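Local atomic coordinates of rhizavidin (Rhizobium etli, PDB entry 3EW1), a protein that binds biotin with high affinity as a dimeric member of the avidin family. Residues Q20-S25 with G117-Q122; G35-Q40 with Y55-R60; S14-W19 with I28-S33; G93-I98 with F121-T126. One frame throughout, in Å; residues are numbered along the deposited sequence. Where two conformers were deposited one is given.

Contact 1: Q20-S25 with G117-Q122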
loop_
_atom_site.group_PDB
_atom_site.type_symbol
_atom_site.label_atom_id
_atom_site.label_comp_id
_atom_site.label_asym_id
_atom_site.label_seq_id
_atom_site.Cartn_x
_atom_site.Cartn_y
_atom_site.Cartn_z
ATOM N N GLN B 20 -15.031 -6.599 -6.627
ATOM C CA GLN B 20 -16.058 -6.281 -5.632
ATOM C C GLN B 20 -15.818 -7.093 -4.368
ATOM O O GLN B 20 -15.661 -8.322 -4.450
ATOM C CB GLN B 20 -17.448 -6.605 -6.182
ATOM C CG GLN B 20 -18.549 -6.184 -5.245
ATOM C CD GLN B 20 -19.875 -6.785 -5.626
ATOM O OE1 GLN B 20 -20.863 -6.075 -5.754
ATOM N NE2 GLN B 20 -19.903 -8.110 -5.815
ATOM N N ASN B 21 -15.770 -6.460 -3.195
ATOM C CA ASN B 21 -15.665 -7.253 -1.954
ATOM C C ASN B 21 -17.035 -7.627 -1.375
ATOM O O ASN B 21 -18.075 -7.260 -1.930
ATOM C CB ASN B 21 -14.720 -6.638 -0.897
ATOM C CG ASN B 21 -15.299 -5.417 -0.198
ATOM O OD1 ASN B 21 -16.488 -5.153 -0.242
ATOM N ND2 ASN B 21 -14.424 -4.634 0.440
ATOM N N GLN B 22 -17.013 -8.376 -0.276
ATOM C CA GLN B 22 -18.225 -8.878 0.365
ATOM C C GLN B 22 -19.156 -7.806 0.946
ATOM O O GLN B 22 -20.324 -8.101 1.295
ATOM C CB GLN B 22 -17.832 -9.911 1.430
ATOM C CG GLN B 22 -17.266 -9.334 2.747
ATOM C CD GLN B 22 -15.873 -8.662 2.595
ATOM O OE1 GLN B 22 -15.014 -9.141 1.858
ATOM N NE2 GLN B 22 -15.665 -7.568 3.309
ATOM N N SER B 23 -18.641 -6.577 1.070
ATOM C CA SER B 23 -19.395 -5.454 1.621
ATOM C C SER B 23 -19.977 -4.608 0.518
ATOM O O SER B 23 -20.706 -3.609 0.774
ATOM C CB SER B 23 -18.481 -4.572 2.472
ATOM O OG SER B 23 -17.886 -5.297 3.522
ATOM N N GLY B 24 -19.638 -4.970 -0.717
ATOM C CA GLY B 24 -20.147 -4.246 -1.868
ATOM C C GLY B 24 -19.211 -3.149 -2.336
ATOM O O GLY B 24 -19.492 -2.455 -3.315
ATOM N N SER B 25 -18.077 -3.018 -1.658
ATOM C CA SER B 25 -17.095 -2.044 -2.094
ATOM C C SER B 25 -16.456 -2.533 -3.383
ATOM O O SER B 25 -16.366 -3.747 -3.615
ATOM C CB SER B 25 -16.051 -1.817 -1.012
ATOM O OG SER B 25 -16.675 -1.247 0.128
ATOM N N GLY B 117 -9.317 -6.070 10.036
ATOM C CA GLY B 117 -10.380 -6.860 9.408
ATOM C C GLY B 117 -9.909 -7.682 8.227
ATOM O O GLY B 117 -8.725 -7.779 7.954
ATOM N N GLN B 118 -10.863 -8.276 7.529
ATOM C CA GLN B 118 -10.577 -9.054 6.347
ATOM C C GLN B 118 -11.557 -8.710 5.252
ATOM O O GLN B 118 -12.755 -8.534 5.516
ATOM C CB GLN B 118 -10.721 -10.541 6.644
ATOM C CG GLN B 118 -9.639 -11.144 7.504
ATOM C CD GLN B 118 -10.251 -12.044 8.558
ATOM O OE1 GLN B 118 -10.296 -13.272 8.414
ATOM N NE2 GLN B 118 -10.781 -11.425 9.612
ATOM N N ASP B 119 -11.062 -8.662 4.016
ATOM C CA ASP B 119 -11.910 -8.459 2.838
ATOM C C ASP B 119 -11.479 -9.477 1.803
ATOM O O ASP B 119 -10.290 -9.727 1.652
ATOM C CB ASP B 119 -11.666 -7.098 2.183
ATOM C CG ASP B 119 -12.385 -5.969 2.845
ATOM O OD1 ASP B 119 -13.183 -6.165 3.777
ATOM O OD2 ASP B 119 -12.125 -4.825 2.419
ATOM N N THR B 120 -12.449 -10.021 1.067
ATOM C CA THR B 120 -12.172 -10.840 -0.105
ATOM C C THR B 120 -12.876 -10.222 -1.299
ATOM O O THR B 120 -14.100 -10.039 -1.269
ATOM C CB THR B 120 -12.659 -12.304 0.105
ATOM O OG1 THR B 120 -11.898 -12.875 1.164
ATOM C CG2 THR B 120 -12.481 -13.173 -1.184
ATOM N N PHE B 121 -12.098 -9.948 -2.350
ATOM C CA PHE B 121 -12.558 -9.291 -3.561
ATOM C C PHE B 121 -12.770 -10.316 -4.666
ATOM O O PHE B 121 -11.852 -11.065 -4.938
ATOM C CB PHE B 121 -11.483 -8.272 -4.020
ATOM C CG PHE B 121 -11.325 -7.099 -3.096
ATOM C CD1 PHE B 121 -10.466 -7.159 -1.979
ATOM C CD2 PHE B 121 -12.071 -5.966 -3.286
ATOM C CE1 PHE B 121 -10.311 -6.049 -1.102
ATOM C CE2 PHE B 121 -11.903 -4.844 -2.401
ATOM C CZ PHE B 121 -11.059 -4.943 -1.316
ATOM N N GLN B 122 -13.933 -10.276 -5.329
ATOM C CA GLN B 122 -14.185 -11.115 -6.503
ATOM C C GLN B 122 -13.968 -10.326 -7.783
ATOM O O GLN B 122 -14.365 -9.143 -7.871
ATOM C CB GLN B 122 -15.646 -11.599 -6.507
ATOM C CG GLN B 122 -16.020 -12.347 -5.274
ATOM C CD GLN B 122 -15.197 -13.598 -5.038
ATOM O OE1 GLN B 122 -14.889 -14.348 -5.966
ATOM N NE2 GLN B 122 -14.842 -13.833 -3.788
HETATM O O HOH W 1 -15.399 -4.508 5.136
#

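Contact 2: G35-Q40 with Y55-R60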
loop_
_atom_site.group_PDB
_atom_site.type_symbol
_atom_site.label_atom_id
_atom_site.label_comp_id
_atom_site.label_asym_id
_atom_site.label_seq_id
_atom_site.Cartn_x
_atom_site.Cartn_y
_atom_site.Cartn_z
ATOM N N GLY B 35 5.258 -4.093 -11.653
ATOM C CA GLY B 35 4.752 -4.438 -10.343
ATOM C C GLY B 35 3.949 -3.344 -9.664
ATOM O O GLY B 35 3.493 -3.536 -8.549
ATOM N N ASN B 36 3.795 -2.196 -10.322
ATOM C CA ASN B 36 3.085 -1.068 -9.710
ATOM C C ASN B 36 1.578 -1.165 -9.877
ATOM O O ASN B 36 1.098 -1.398 -11.003
ATOM C CB ASN B 36 3.526 0.237 -10.352
ATOM C CG ASN B 36 4.977 0.548 -10.115
ATOM O OD1 ASN B 36 5.443 0.564 -8.981
ATOM N ND2 ASN B 36 5.691 0.842 -11.193
ATOM N N VAL B 37 0.835 -0.950 -8.783
ATOM C CA VAL B 37 -0.633 -0.992 -8.831
ATOM C C VAL B 37 -1.164 0.431 -8.641
ATOM O O VAL B 37 -0.707 1.163 -7.736
ATOM C CB VAL B 37 -1.207 -1.821 -7.689
ATOM C CG1 VAL B 37 -2.731 -1.980 -7.846
ATOM C CG2 VAL B 37 -0.533 -3.204 -7.646
ATOM N N SER B 38 -2.092 0.820 -9.503
ATOM C CA SER B 38 -2.820 2.072 -9.355
ATOM C C SER B 38 -4.287 1.691 -9.332
ATOM O O SER B 38 -4.652 0.535 -9.621
ATOM C CB SER B 38 -2.521 3.031 -10.513
ATOM O OG SER B 38 -1.181 3.535 -10.453
ATOM N N GLY B 39 -5.138 2.647 -8.995
ATOM C CA GLY B 39 -6.547 2.440 -9.192
ATOM C C GLY B 39 -7.393 3.350 -8.381
ATOM O O GLY B 39 -6.906 4.354 -7.879
ATOM N N GLN B 40 -8.646 2.979 -8.217
ATOM C CA GLN B 40 -9.644 3.801 -7.557
ATOM C C GLN B 40 -10.521 2.900 -6.752
ATOM O O GLN B 40 -10.890 1.838 -7.223
ATOM C CB GLN B 40 -10.480 4.601 -8.569
ATOM C CG GLN B 40 -9.692 5.641 -9.352
ATOM C CD GLN B 40 -9.262 6.831 -8.512
ATOM O OE1 GLN B 40 -10.020 7.302 -7.687
ATOM N NE2 GLN B 40 -8.068 7.368 -8.792
ATOM N N TYR B 55 -11.774 6.946 -4.429
ATOM C CA TYR B 55 -10.555 7.301 -3.687
ATOM C C TYR B 55 -9.355 6.649 -4.359
ATOM O O TYR B 55 -9.407 5.474 -4.699
ATOM C CB TYR B 55 -10.676 6.810 -2.261
ATOM C CG TYR B 55 -11.604 7.691 -1.488
ATOM C CD1 TYR B 55 -12.972 7.438 -1.483
ATOM C CD2 TYR B 55 -11.132 8.827 -0.791
ATOM C CE1 TYR B 55 -13.873 8.271 -0.804
ATOM C CE2 TYR B 55 -12.030 9.625 -0.075
ATOM C CZ TYR B 55 -13.403 9.348 -0.104
ATOM O OH TYR B 55 -14.364 10.097 0.531
ATOM N N PRO B 56 -8.260 7.395 -4.546
ATOM C CA PRO B 56 -7.064 6.811 -5.171
ATOM C C PRO B 56 -6.539 5.635 -4.366
ATOM O O PRO B 56 -6.570 5.605 -3.126
ATOM C CB PRO B 56 -6.045 7.978 -5.121
ATOM C CG PRO B 56 -6.939 9.227 -5.149
ATOM C CD PRO B 56 -8.078 8.830 -4.229
ATOM N N LEU B 57 -6.066 4.639 -5.098
ATOM C CA LEU B 57 -5.402 3.514 -4.499
ATOM C C LEU B 57 -4.087 3.280 -5.183
ATOM O O LEU B 57 -3.924 3.534 -6.379
ATOM C CB LEU B 57 -6.338 2.311 -4.606
ATOM C CG LEU B 57 -6.336 0.913 -5.179
ATOM C CD1 LEU B 57 -5.053 0.173 -5.619
ATOM C CD2 LEU B 57 -7.271 0.044 -4.333
ATOM N N THR B 58 -3.128 2.815 -4.407
ATOM C CA THR B 58 -1.806 2.511 -4.953
ATOM C C THR B 58 -1.279 1.267 -4.259
ATOM O O THR B 58 -1.651 0.984 -3.144
ATOM C CB THR B 58 -0.885 3.710 -4.754
ATOM O OG1 THR B 58 0.334 3.515 -5.470
ATOM C CG2 THR B 58 -0.664 3.901 -3.307
ATOM N N GLY B 59 -0.397 0.517 -4.894
ATOM C CA GLY B 59 -0.016 -0.789 -4.344
ATOM C C GLY B 59 1.157 -1.393 -5.100
ATOM O O GLY B 59 1.684 -0.774 -6.062
ATOM N N ARG B 60 1.526 -2.621 -4.714
ATOM C CA ARG B 60 2.611 -3.369 -5.356
ATOM C C ARG B 60 2.214 -4.820 -5.434
ATOM O O ARG B 60 1.507 -5.298 -4.569
ATOM C CB ARG B 60 3.927 -3.277 -4.563
ATOM C CG ARG B 60 4.580 -1.840 -4.510
ATOM C CD ARG B 60 5.296 -1.424 -5.813
ATOM N NE ARG B 60 6.276 -2.437 -6.232
ATOM C CZ ARG B 60 6.830 -2.579 -7.441
ATOM N NH1 ARG B 60 6.565 -1.736 -8.436
ATOM N NH2 ARG B 60 7.654 -3.614 -7.650
HETATM O O HOH W 2 0.635 3.539 -8.271
#

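Contact 3: S14-W19 with I28-S33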
loop_
_atom_site.group_PDB
_atom_site.type_symbol
_atom_site.label_atom_id
_atom_site.label_comp_id
_atom_site.label_asym_id
_atom_site.label_seq_id
_atom_site.Cartn_x
_atom_site.Cartn_y
_atom_site.Cartn_z
ATOM N N SER B 14 0.420 -6.385 -18.652
ATOM C CA SER B 14 -0.284 -5.540 -17.688
ATOM C C SER B 14 -1.709 -6.035 -17.514
ATOM O O SER B 14 -2.171 -6.910 -18.260
ATOM C CB SER B 14 -0.253 -4.083 -18.142
ATOM O OG SER B 14 -0.839 -3.974 -19.422
ATOM N N ALA B 15 -2.406 -5.481 -16.529
ATOM C CA ALA B 15 -3.771 -5.872 -16.209
ATOM C C ALA B 15 -4.585 -4.637 -15.871
ATOM O O ALA B 15 -4.092 -3.732 -15.207
ATOM C CB ALA B 15 -3.777 -6.828 -15.028
ATOM N N SER B 16 -5.822 -4.632 -16.332
ATOM C CA SER B 16 -6.816 -3.654 -15.985
ATOM C C SER B 16 -8.001 -4.468 -15.531
ATOM O O SER B 16 -8.505 -5.279 -16.297
ATOM C CB SER B 16 -7.172 -2.857 -17.220
ATOM O OG SER B 16 -6.064 -2.092 -17.639
ATOM N N SER B 17 -8.417 -4.327 -14.283
ATOM C CA SER B 17 -9.471 -5.215 -13.767
ATOM C C SER B 17 -10.267 -4.604 -12.645
ATOM O O SER B 17 -9.748 -3.823 -11.852
ATOM C CB SER B 17 -8.862 -6.556 -13.327
ATOM O OG SER B 17 -7.793 -6.399 -12.412
ATOM N N SER B 18 -11.522 -5.017 -12.562
ATOM C CA SER B 18 -12.460 -4.568 -11.538
ATOM C C SER B 18 -12.778 -5.698 -10.566
ATOM O O SER B 18 -12.739 -6.903 -10.939
ATOM C CB SER B 18 -13.750 -4.093 -12.192
ATOM O OG SER B 18 -13.445 -3.013 -13.071
ATOM N N TRP B 19 -13.129 -5.310 -9.346
ATOM C CA TRP B 19 -13.245 -6.200 -8.201
ATOM C C TRP B 19 -14.326 -5.672 -7.277
ATOM O O TRP B 19 -14.540 -4.432 -7.189
ATOM C CB TRP B 19 -11.903 -6.276 -7.454
ATOM C CG TRP B 19 -10.788 -6.661 -8.362
ATOM C CD1 TRP B 19 -10.085 -5.835 -9.177
ATOM C CD2 TRP B 19 -10.265 -7.987 -8.600
ATOM N NE1 TRP B 19 -9.149 -6.539 -9.886
ATOM C CE2 TRP B 19 -9.257 -7.866 -9.567
ATOM C CE3 TRP B 19 -10.544 -9.254 -8.068
ATOM C CZ2 TRP B 19 -8.524 -8.943 -10.029
ATOM C CZ3 TRP B 19 -9.817 -10.338 -8.533
ATOM C CH2 TRP B 19 -8.819 -10.185 -9.509
ATOM N N ILE B 28 -11.093 -0.550 -8.973
ATOM C CA ILE B 28 -10.684 -0.696 -10.322
ATOM C C ILE B 28 -9.203 -0.544 -10.295
ATOM O O ILE B 28 -8.736 0.510 -9.870
ATOM C CB ILE B 28 -11.307 0.385 -11.226
ATOM C CG1 ILE B 28 -12.824 0.179 -11.234
ATOM C CG2 ILE B 28 -10.687 0.281 -12.638
ATOM C CD1 ILE B 28 -13.688 1.186 -12.040
ATOM N N ILE B 29 -8.459 -1.546 -10.747
ATOM C CA ILE B 29 -6.990 -1.492 -10.637
ATOM C C ILE B 29 -6.284 -1.664 -11.970
ATOM O O ILE B 29 -6.836 -2.198 -12.930
ATOM C CB ILE B 29 -6.386 -2.478 -9.583
ATOM C CG1 ILE B 29 -6.525 -3.947 -10.018
ATOM C CG2 ILE B 29 -6.972 -2.195 -8.196
ATOM C CD1 ILE B 29 -5.963 -4.926 -8.992
ATOM N N GLN B 30 -5.067 -1.138 -12.017
ATOM C CA GLN B 30 -4.176 -1.300 -13.137
ATOM C C GLN B 30 -2.897 -1.803 -12.546
ATOM O O GLN B 30 -2.339 -1.192 -11.628
ATOM C CB GLN B 30 -3.892 0.025 -13.871
ATOM C CG GLN B 30 -5.125 0.640 -14.488
ATOM C CD GLN B 30 -5.886 1.521 -13.495
ATOM O OE1 GLN B 30 -5.275 2.222 -12.677
ATOM N NE2 GLN B 30 -7.204 1.525 -13.587
ATOM N N VAL B 31 -2.403 -2.907 -13.050
ATOM C CA VAL B 31 -1.148 -3.482 -12.615
ATOM C C VAL B 31 -0.192 -3.421 -13.794
ATOM O O VAL B 31 -0.503 -3.951 -14.858
ATOM C CB VAL B 31 -1.330 -4.965 -12.182
ATOM C CG1 VAL B 31 0.001 -5.530 -11.704
ATOM C CG2 VAL B 31 -2.421 -5.105 -11.122
ATOM N N ASP B 32 0.921 -2.695 -13.656
ATOM C CA ASP B 32 1.846 -2.600 -14.762
ATOM C C ASP B 32 2.910 -3.706 -14.760
ATOM O O ASP B 32 2.979 -4.508 -13.838
ATOM C CB ASP B 32 2.433 -1.177 -14.907
ATOM C CG ASP B 32 3.506 -0.842 -13.880
ATOM O OD1 ASP B 32 4.028 -1.739 -13.173
ATOM O OD2 ASP B 32 3.856 0.382 -13.802
ATOM N N SER B 33 3.721 -3.729 -15.807
ATOM C CA SER B 33 4.714 -4.793 -15.975
ATOM C C SER B 33 5.872 -4.750 -14.954
ATOM O O SER B 33 6.635 -5.727 -14.853
ATOM C CB SER B 33 5.252 -4.769 -17.403
ATOM O OG SER B 33 5.955 -3.554 -17.608
#

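Contact 4: G93-I98 with F121-T126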
loop_
_atom_site.group_PDB
_atom_site.type_symbol
_atom_site.label_atom_id
_atom_site.label_comp_id
_atom_site.label_asym_id
_atom_site.label_seq_id
_atom_site.Cartn_x
_atom_site.Cartn_y
_atom_site.Cartn_z
ATOM N N GLY B 93 -14.068 -21.585 -8.003
ATOM C CA GLY B 93 -15.327 -21.595 -8.755
ATOM C C GLY B 93 -15.202 -20.883 -10.101
ATOM O O GLY B 93 -16.115 -20.155 -10.511
ATOM N N ASN B 94 -14.071 -21.078 -10.781
ATOM C CA ASN B 94 -13.825 -20.461 -12.085
ATOM C C ASN B 94 -13.749 -18.899 -12.083
ATOM O O ASN B 94 -13.935 -18.252 -13.114
ATOM C CB ASN B 94 -14.858 -20.949 -13.110
ATOM C CG ASN B 94 -14.271 -21.089 -14.509
ATOM O OD1 ASN B 94 -14.553 -20.268 -15.393
ATOM N ND2 ASN B 94 -13.429 -22.115 -14.715
ATOM N N ASN B 95 -13.457 -18.309 -10.932
ATOM C CA ASN B 95 -13.271 -16.868 -10.860
ATOM C C ASN B 95 -12.045 -16.584 -10.003
ATOM O O ASN B 95 -11.760 -17.305 -9.067
ATOM C CB ASN B 95 -14.505 -16.187 -10.243
ATOM C CG ASN B 95 -14.632 -14.679 -10.629
ATOM O OD1 ASN B 95 -14.351 -14.291 -11.772
ATOM N ND2 ASN B 95 -15.069 -13.840 -9.670
ATOM N N THR B 96 -11.325 -15.523 -10.338
ATOM C CA THR B 96 -10.218 -15.052 -9.521
ATOM C C THR B 96 -10.749 -14.233 -8.325
ATOM O O THR B 96 -11.738 -13.517 -8.453
ATOM C CB THR B 96 -9.323 -14.148 -10.363
ATOM O OG1 THR B 96 -9.083 -14.810 -11.617
ATOM C CG2 THR B 96 -8.003 -13.918 -9.676
ATOM N N GLU B 97 -10.098 -14.357 -7.174
ATOM C CA GLU B 97 -10.464 -13.556 -5.988
ATOM C C GLU B 97 -9.181 -13.094 -5.317
ATOM O O GLU B 97 -8.117 -13.718 -5.481
ATOM C CB GLU B 97 -11.367 -14.325 -4.995
ATOM C CG GLU B 97 -10.735 -15.582 -4.394
ATOM C CD GLU B 97 -11.650 -16.363 -3.412
ATOM O OE1 GLU B 97 -11.146 -17.369 -2.838
ATOM O OE2 GLU B 97 -12.849 -15.994 -3.218
ATOM N N ILE B 98 -9.259 -11.972 -4.603
ATOM C CA ILE B 98 -8.108 -11.546 -3.820
ATOM C C ILE B 98 -8.492 -11.614 -2.364
ATOM O O ILE B 98 -9.455 -10.979 -1.957
ATOM C CB ILE B 98 -7.695 -10.105 -4.194
ATOM C CG1 ILE B 98 -7.421 -10.006 -5.705
ATOM C CG2 ILE B 98 -6.450 -9.647 -3.409
ATOM C CD1 ILE B 98 -7.193 -8.563 -6.258
ATOM N N PHE B 121 -12.098 -9.948 -2.350
ATOM C CA PHE B 121 -12.558 -9.291 -3.561
ATOM C C PHE B 121 -12.770 -10.316 -4.666
ATOM O O PHE B 121 -11.852 -11.065 -4.938
ATOM C CB PHE B 121 -11.483 -8.272 -4.020
ATOM C CG PHE B 121 -11.325 -7.099 -3.096
ATOM C CD1 PHE B 121 -10.466 -7.159 -1.979
ATOM C CD2 PHE B 121 -12.071 -5.966 -3.286
ATOM C CE1 PHE B 121 -10.311 -6.049 -1.102
ATOM C CE2 PHE B 121 -11.903 -4.844 -2.401
ATOM C CZ PHE B 121 -11.059 -4.943 -1.316
ATOM N N GLN B 122 -13.933 -10.276 -5.329
ATOM C CA GLN B 122 -14.185 -11.115 -6.503
ATOM C C GLN B 122 -13.968 -10.326 -7.783
ATOM O O GLN B 122 -14.365 -9.143 -7.871
ATOM C CB GLN B 122 -15.646 -11.599 -6.507
ATOM C CG GLN B 122 -16.020 -12.347 -5.274
ATOM C CD GLN B 122 -15.197 -13.598 -5.038
ATOM O OE1 GLN B 122 -14.889 -14.348 -5.966
ATOM N NE2 GLN B 122 -14.842 -13.833 -3.788
ATOM N N TYR B 123 -13.367 -10.966 -8.785
ATOM C CA TYR B 123 -13.185 -10.363 -10.081
ATOM C C TYR B 123 -14.550 -10.078 -10.691
ATOM O O TYR B 123 -15.466 -10.922 -10.601
ATOM C CB TYR B 123 -12.352 -11.288 -10.988
ATOM C CG TYR B 123 -12.290 -10.824 -12.405
ATOM C CD1 TYR B 123 -13.152 -11.358 -13.372
ATOM C CD2 TYR B 123 -11.406 -9.811 -12.787
ATOM C CE1 TYR B 123 -13.111 -10.929 -14.677
ATOM C CE2 TYR B 123 -11.357 -9.354 -14.096
ATOM C CZ TYR B 123 -12.223 -9.908 -15.044
ATOM O OH TYR B 123 -12.170 -9.461 -16.375
ATOM N N VAL B 124 -14.674 -8.904 -11.315
ATOM C CA VAL B 124 -15.890 -8.462 -11.997
ATOM C C VAL B 124 -15.607 -8.289 -13.495
ATOM O O VAL B 124 -14.807 -7.450 -13.876
ATOM C CB VAL B 124 -16.372 -7.119 -11.364
ATOM C CG1 VAL B 124 -17.503 -6.490 -12.162
ATOM C CG2 VAL B 124 -16.760 -7.337 -9.920
ATOM N N PRO B 125 -16.277 -9.082 -14.369
ATOM C CA PRO B 125 -16.060 -8.973 -15.813
ATOM C C PRO B 125 -16.574 -7.641 -16.363
ATOM O O PRO B 125 -17.549 -7.102 -15.838
ATOM C CB PRO B 125 -16.902 -10.130 -16.389
ATOM C CG PRO B 125 -17.253 -10.990 -15.215
ATOM C CD PRO B 125 -17.277 -10.112 -14.029
ATOM N N THR B 126 -15.911 -7.120 -17.396
ATOM C CA THR B 126 -16.308 -5.863 -18.036
ATOM C C THR B 126 -17.613 -6.017 -18.795
ATOM O O THR B 126 -17.803 -7.020 -19.496
ATOM C CB THR B 126 -15.246 -5.428 -19.088
ATOM O OG1 THR B 126 -13.930 -5.491 -18.506
ATOM C CG2 THR B 126 -15.513 -4.039 -19.579
#

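Contact 1: Q20-S25 with G117-Q122
Asn21 carries CG in the crowded position between its backbone N and carbonyl carbon (chi1 74°), which swings the amide round to Asp119; the backbone itself puts CB over one face of the Phe121 ring. The CH-pi contact spans 3.8 Å from Asn21 CB to the centroid of that ring. Asn21 ND2 gives Asp119 OD2 a weak, bent hydrogen bond of 3.0 Å, with amide and carboxylate planes 66° apart. Gln22, bent at chi2 (-68°), brings both ends of its amide to the opposite strand: NE2 donates to Asp119 OD1 at 2.9 Å from above the carboxylate plane, and OE1 accepts from Thr120 N at 2.8 Å. A water links Ser23 OG to Asp119 OD1. Asn21 OD1 receives Ser23 N and Ser25 N from opposite faces of its amide, the first bond forming an Asx turn. A leucine here would probably leave both N-H groups without that acceptor and deprive Asp119 of a donor. Asn21 and Asp119 are biotin-binding residues. Strands 15-21 and 111-124 are the first and last of the barrel, which their pairing closes; Tyr41 of strand 36-42 packs on Asn21 and Phe121, and Trp85 of strand 78-92 hydrogen-bonds to Asp119 OD2.

Contact 2: G35-Q40 with Y55-R60
From Asn36 opposite Arg60 to Gln40 opposite Pro56, the two strands run antiparallel, their axes 4.5 Å apart at closest and their directions at 163°, with Val37 N and Gly59 N each bonded to the other residue's carbonyl and Leu57 N to Gly39 O. Val37 sets CG1 anti to its backbone N (chi1 -174°), where it meets Leu57 CD1 at 3.9 Å. Both side chains lie on one face of the sheet, where Leu57 also touches Met27, Ile29 and Phe68. Beside them Val37 CB lies against the bare backbone of Gly59, 3.5 Å from Gly59 O. On the other face the Arg60 chain bends at chi2 and chi3 and brings its guanidinium over Gly35, whose O stands 3.4 Å above the guanidinium plane. NH1 of Arg60 points in that plane to Asn36 OD1, but Asn36 has two conformers and this bond is doubtful; NH1 also donates to Phe34 O. A water bridges Val37 O and Thr58 OG1, 2.8 Å from each of these two atoms. Thr58 OG1 further hydrogen-bonds to its counterpart, Thr58 of the second subunit, while Pro56 packs on Arg60 of that subunit. The arrangement is a beta hairpin of the avidin barrel, with one face turned to the apolar interior and the other contributing to the dimer interface.

Contact 3: S14-W19 with I28-S33
The indole of Trp19 meets Ile29 obliquely: CD1 of the isoleucine comes to 3.7 Å from Trp19 NE1. Trp19 NE1 donates to Ser17 OG at 2.9 Å, the hydroxyl lying 18° out of the indole plane, which helps fix the turn of the ring. Ile29 places CG1 between its own backbone N and carbonyl carbon (chi1 69°), which aims the longer branch at this pair, and Ser17 OG lies 3.7 Å from Ile29 CG1. Ser17 OG, Trp19 NE1 and Ile29 CG1 thus meet in one cluster, the hydroxyl accepting from the indole while it touches the isoleucine. Further along the same face Ala15 CB packs against Val31 CB at 4.2 Å. On the opposite face Ser18 OG touches Ile28 CG1 at 3.7 Å, toward the surface. Four backbone hydrogen bonds tie the strands at the Ala15-Val31 and Ser17-Ile29 pairs; the bond from Ile29 N to Ser17 O is 2.8 Å long and almost straight. Trp19 also packs on Thr96, Ile98 and Phe121, so its ring is held from the last two strands as well. This is the first beta hairpin of the up-and-down antiparallel barrel characteristic of avidins, with a mostly apolar inner face and polar residues such as Ser16 and Gln30 outside.

Contact 4: G93-I98 with F121-T126
Asn95 ND2 donates to Tyr123 O at 3.1 Å, in the plane of both groups and on a carbonyl lone pair, with a nearly straight N-H...O angle of 171°. CG of Asn95 stands anti to the backbone N (chi1 -158°), which carries the amide across the strand gap. There Asn95 OD1 lies at the edge of the Tyr123 ring, 3.5 Å from its CD1, amide and ring planes being 61° apart. With an alanine here, Tyr123 O is likely to lose this donor, and a gap would probably open at the ring edge beside CD1. Two residues along, Glu97 and Gln122 lie side by side, and Gln122 NE2 donates to the anti lone pair of Glu97 OE2 at 3.0 Å. The backbone sets these groups: Tyr123 N bonds to Thr96 O at 3.0 Å, and Ile98 and Phe121 exchange two hydrogen bonds. On the face opposite to the glutamate, Ile98 CB packs on Phe121 CB at 4.2 Å, and Ile98 O meets the edge of the Phe121 ring. Farther out, Trp19 of strand 15-21 covers Thr96 and Ile98, while Gln90 hydrogen-bonds to Glu97 OE1. The buried carboxylate is thus held at each oxygen by the amide of a glutamine, so its charge, if present, is probably eased by neutral donors.

Overall arrangement
All four contacts pair neighbouring strands of one antiparallel barrel. Contacts 2, 3 and 4 each join strands that follow one another in the chain, whereas contact 1 brings the first strand to the last. Contacts 1 and 4 share Phe121 and Gln122 on strand 111-124, and contact 3 adds Trp19, which packs on both; contacts 2 and 3 adjoin through backbone bonds of Ser38 to Gln30 and Ile28 to Gln40. Contact 3 is the one at the surface, the others being partly buried. Contacts 1, at the biotin site, and 4 add polar side-chain bonds to their backbone pairing, whereas contact 3 has none across its strands and relies on its backbone ladder, and contact 2 alone reaches the second subunit.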